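Local coordinates for hyaluronidase (Thermobaculum terrenum, PDB 5DIY), which probably hydrolyses O-linked N-acetylglucosamine from modified proteins as a family 84 glycoside hydrolase and is captured here with its predicted proton donor replaced by mutation, at residues I39-Q44 / T79-P84. Residues are numbered along the deposited sequence; the frame is centred on the assembly and turned at random.
With NAG (2-acetamido-2-deoxy-beta-D-glucopyranose), chain E.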
ATOM      1  N   ILE C  39       3.457 -11.784 -11.301  1.00 23.18           N
ATOM      2  CA  ILE C  39       2.694 -12.884 -10.715  1.00 23.81           C
ATOM      3  C   ILE C  39       1.202 -12.553 -10.728  1.00 24.07           C
ATOM      4  O   ILE C  39       0.772 -11.523 -10.186  1.00 24.54           O
ATOM      5  CB  ILE C  39       3.141 -13.216  -9.274  1.00 24.17           C
ATOM      6  CG1 ILE C  39       4.562 -13.790  -9.275  1.00 24.57           C
ATOM      7  CG2 ILE C  39       2.193 -14.234  -8.634  1.00 24.67           C
ATOM      8  CD1 ILE C  39       5.258 -13.734  -7.933  1.00 24.43           C
ATOM      9  N   TYR C  40       0.421 -13.445 -11.331  1.00 23.93           N
ATOM     10  CA  TYR C  40      -1.033 -13.359 -11.293  1.00 24.56           C
ATOM     11  C   TYR C  40      -1.537 -14.007 -10.010  1.00 24.94           C
ATOM     12  O   TYR C  40      -1.425 -15.223  -9.851  1.00 24.13           O
ATOM     13  CB  TYR C  40      -1.649 -14.055 -12.508  1.00 24.27           C
ATOM     14  CG  TYR C  40      -3.143 -13.974 -12.518  1.00 24.44           C
ATOM     15  CD1 TYR C  40      -3.789 -12.886 -13.089  1.00 25.32           C
ATOM     16  CD2 TYR C  40      -3.923 -14.973 -11.930  1.00 24.74           C
ATOM     17  CE1 TYR C  40      -5.170 -12.796 -13.090  1.00 24.73           C
ATOM     18  CE2 TYR C  40      -5.307 -14.889 -11.928  1.00 24.85           C
ATOM     19  CZ  TYR C  40      -5.922 -13.793 -12.515  1.00 24.85           C
ATOM     20  OH  TYR C  40      -7.292 -13.688 -12.521  1.00 24.71           O
ATOM     21  N   ALA C  41      -2.083 -13.197  -9.094  1.00 25.63           N
ATOM     22  CA  ALA C  41      -2.635 -13.711  -7.837  1.00 25.60           C
ATOM     23  C   ALA C  41      -3.697 -12.821  -7.158  1.00 26.30           C
ATOM     24  O   ALA C  41      -3.660 -12.658  -5.939  1.00 26.51           O
ATOM     25  CB  ALA C  41      -1.488 -13.974  -6.862  1.00 25.75           C
ATOM     26  N   PRO C  42      -4.650 -12.248  -7.928  1.00 27.19           N
ATOM     27  CA  PRO C  42      -5.645 -11.398  -7.268  1.00 27.29           C
ATOM     28  C   PRO C  42      -6.532 -12.202  -6.324  1.00 27.78           C
ATOM     29  O   PRO C  42      -7.097 -13.220  -6.731  1.00 27.71           O
ATOM     30  CB  PRO C  42      -6.454 -10.816  -8.434  1.00 27.39           C
ATOM     31  CG  PRO C  42      -6.273 -11.786  -9.543  1.00 27.86           C
ATOM     32  CD  PRO C  42      -4.883 -12.330  -9.381  1.00 27.38           C
ATOM     33  N   LYS C  43      -6.625 -11.748  -5.073  1.00 28.75           N
ATOM     34  CA  LYS C  43      -7.365 -12.468  -4.029  1.00 29.88           C
ATOM     35  C   LYS C  43      -8.856 -12.616  -4.337  1.00 31.18           C
ATOM     36  O   LYS C  43      -9.449 -13.613  -3.943  1.00 30.65           O
ATOM     37  CB  LYS C  43      -7.194 -11.796  -2.655  1.00 29.88           C
ATOM     38  CG  LYS C  43      -5.845 -12.018  -1.978  1.00 29.36           C
ATOM     39  CD  LYS C  43      -5.735 -13.403  -1.342  1.00 28.19           C
ATOM     40  CE  LYS C  43      -4.542 -13.512  -0.401  1.00 27.61           C
ATOM     41  NZ  LYS C  43      -3.228 -13.284  -1.074  1.00 27.13           N
ATOM     42  N   GLN C  44      -9.449 -11.637  -5.028  1.00 33.23           N
ATOM     43  CA  GLN C  44     -10.892 -11.655  -5.340  1.00 36.01           C
ATOM     44  C   GLN C  44     -11.277 -12.423  -6.609  1.00 35.38           C
ATOM     45  O   GLN C  44     -12.467 -12.539  -6.902  1.00 36.30           O
ATOM     46  CB  GLN C  44     -11.461 -10.230  -5.422  1.00 38.09           C
ATOM     47  CG  GLN C  44     -11.267  -9.407  -4.164  1.00 41.65           C
ATOM     48  CD  GLN C  44     -11.953  -9.990  -2.934  1.00 44.02           C
ATOM     49  OE1 GLN C  44     -13.105 -10.421  -2.988  1.00 47.23           O
ATOM     50  NE2 GLN C  44     -11.246  -9.989  -1.815  1.00 45.12           N
ATOM     51  N   THR C  79       4.058 -15.574 -14.122  1.00 29.72           N
ATOM     52  CA  THR C  79       3.818 -16.641 -13.156  1.00 28.91           C
ATOM     53  C   THR C  79       2.333 -16.697 -12.827  1.00 28.59           C
ATOM     54  O   THR C  79       1.734 -15.686 -12.466  1.00 29.12           O
ATOM     55  CB  THR C  79       4.626 -16.407 -11.865  1.00 28.82           C
ATOM     56  OG1 THR C  79       6.025 -16.461 -12.163  1.00 29.27           O
ATOM     57  CG2 THR C  79       4.304 -17.453 -10.784  1.00 28.31           C
ATOM     58  N   PHE C  80       1.748 -17.884 -12.961  1.00 28.08           N
ATOM     59  CA  PHE C  80       0.383 -18.132 -12.531  1.00 28.13           C
ATOM     60  C   PHE C  80       0.446 -18.645 -11.107  1.00 27.65           C
ATOM     61  O   PHE C  80       1.128 -19.641 -10.847  1.00 27.90           O
ATOM     62  CB  PHE C  80      -0.311 -19.169 -13.421  1.00 28.68           C
ATOM     63  CG  PHE C  80      -1.677 -19.558 -12.926  1.00 29.37           C
ATOM     64  CD1 PHE C  80      -2.769 -18.732 -13.149  1.00 30.28           C
ATOM     65  CD2 PHE C  80      -1.861 -20.727 -12.196  1.00 30.04           C
ATOM     66  CE1 PHE C  80      -4.026 -19.071 -12.667  1.00 30.59           C
ATOM     67  CE2 PHE C  80      -3.113 -21.074 -11.716  1.00 30.20           C
ATOM     68  CZ  PHE C  80      -4.197 -20.249 -11.952  1.00 30.32           C
ATOM     69  N   ALA C  81      -0.256 -17.986 -10.189  1.00 26.54           N
ATOM     70  CA  ALA C  81      -0.345 -18.467  -8.812  1.00 26.56           C
ATOM     71  C   ALA C  81      -1.725 -19.025  -8.479  1.00 27.02           C
ATOM     72  O   ALA C  81      -2.733 -18.618  -9.060  1.00 26.32           O
ATOM     73  CB  ALA C  81       0.036 -17.375  -7.829  1.00 26.84           C
ATOM     74  N   ILE C  82      -1.737 -19.955  -7.528  1.00 27.25           N
ATOM     75  CA  ILE C  82      -2.942 -20.600  -7.017  1.00 27.76           C
ATOM     76  C   ILE C  82      -2.827 -20.628  -5.480  1.00 27.66           C
ATOM     77  O   ILE C  82      -1.723 -20.735  -4.942  1.00 26.67           O
ATOM     78  CB  ILE C  82      -3.110 -22.019  -7.642  1.00 28.47           C
ATOM     79  CG1 ILE C  82      -4.480 -22.631  -7.321  1.00 28.93           C
ATOM     80  CG2 ILE C  82      -1.982 -22.967  -7.244  1.00 28.71           C
ATOM     81  CD1 ILE C  82      -5.600 -22.090  -8.185  1.00 30.45           C
ATOM     82  N   SER C  83      -3.962 -20.500  -4.793  1.00 27.69           N
ATOM     83  CA  SER C  83      -4.018 -20.458  -3.335  1.00 27.83           C
ATOM     84  C   SER C  83      -5.046 -21.480  -2.840  1.00 29.62           C
ATOM     85  O   SER C  83      -6.226 -21.149  -2.701  1.00 30.69           O
ATOM     86  CB  SER C  83      -4.384 -19.051  -2.862  1.00 27.32           C
ATOM     87  OG  SER C  83      -3.439 -18.110  -3.333  1.00 26.96           O
ATOM     88  N   PRO C  84      -4.605 -22.735  -2.596  1.00 30.31           N
ATOM     89  CA  PRO C  84      -5.501 -23.832  -2.236  1.00 30.76           C
ATOM     90  C   PRO C  84      -5.669 -24.100  -0.735  1.00 32.29           C
ATOM     91  O   PRO C  84      -6.441 -24.992  -0.363  1.00 31.65           O
ATOM     92  CB  PRO C  84      -4.815 -25.030  -2.891  1.00 30.74           C
ATOM     93  CG  PRO C  84      -3.367 -24.732  -2.708  1.00 30.58           C
ATOM     94  CD  PRO C  84      -3.229 -23.232  -2.818  1.00 30.23           C
TER
HETATM   95  C1  NAG E 101      -1.730  -9.936   3.261  1.00 30.22           C
HETATM   96  C2  NAG E 101      -1.842 -10.691   1.922  1.00 28.79           C
HETATM   97  C3  NAG E 101      -1.940  -9.783   0.693  1.00 28.24           C
HETATM   98  C4  NAG E 101      -2.510  -8.428   1.077  1.00 27.66           C
HETATM   99  C5  NAG E 101      -1.556  -7.765   2.057  1.00 28.46           C
HETATM  100  C6  NAG E 101      -2.041  -6.383   2.525  1.00 28.96           C
HETATM  101  C7  NAG E 101       0.526 -11.391   1.758  1.00 27.82           C
HETATM  102  C8  NAG E 101       1.434 -12.575   1.576  1.00 27.67           C
HETATM  103  N2  NAG E 101      -0.776 -11.677   1.773  1.00 28.11           N
HETATM  104  O3  NAG E 101      -2.767 -10.418  -0.289  1.00 27.75           O
HETATM  105  O4  NAG E 101      -2.618  -7.593  -0.076  1.00 26.20           O
HETATM  106  O5  NAG E 101      -1.242  -8.591   3.182  1.00 29.59           O
HETATM  107  O6  NAG E 101      -3.368  -6.431   3.056  1.00 28.75           O
HETATM  108  O7  NAG E 101       0.967 -10.256   1.892  1.00 27.28           O
HETATM  109  O   HOH W   1      -3.312 -16.353  -1.254  1.00 33.58           O
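Neighbouring parallel strands of a TIM barrel, 37-40 and 77-82, meet through Ile-39, Tyr-40, Thr-79 and Ala-81. Tyr-40 bonds through both its backbone polar atoms: its N reaches Thr-79 O (2.8 Å, N-H...O 170°), and its O accepts from Ala-81 N at 3.0 Å. On the face turned to the barrel interior, Ile-39 and Thr-79 run side by side, Ile-39 CG1 meeting Thr-79 CB at 3.7 Å. With CG2 anti to the backbone N (chi1 -67° for CG1), Ile-39 sets that methyl 3.9 Å from Ala-81 CB, and both side chains touch Phe-117 of strand 113-117. Replacing Ile-39 with alanine would probably open a gap beside Thr-79 and Ala-81 and take away part of the packing against Phe-117. On the outer face Tyr-40 and Phe-80 point the same way, Tyr-40 CD2 lying 4.1 Å from Phe-80 CD1; Pro-42 CD sits over the centre of the tyrosine ring, and Asp-45 holds its hydroxyl. Past the strand ends, Lys-43 bends at chi2 and chi4 so that NZ donates a hydrogen bond to O3 of the bound N-acetylglucosamine at 3.0 Å; NZ also forms a salt bridge with Asp-119 and donates a weak bond to a water that is hydrogen-bonded to Ser-83 OG. Sugar binding from loops at the C-terminal strand ends is characteristic of TIM-barrel glycosidases.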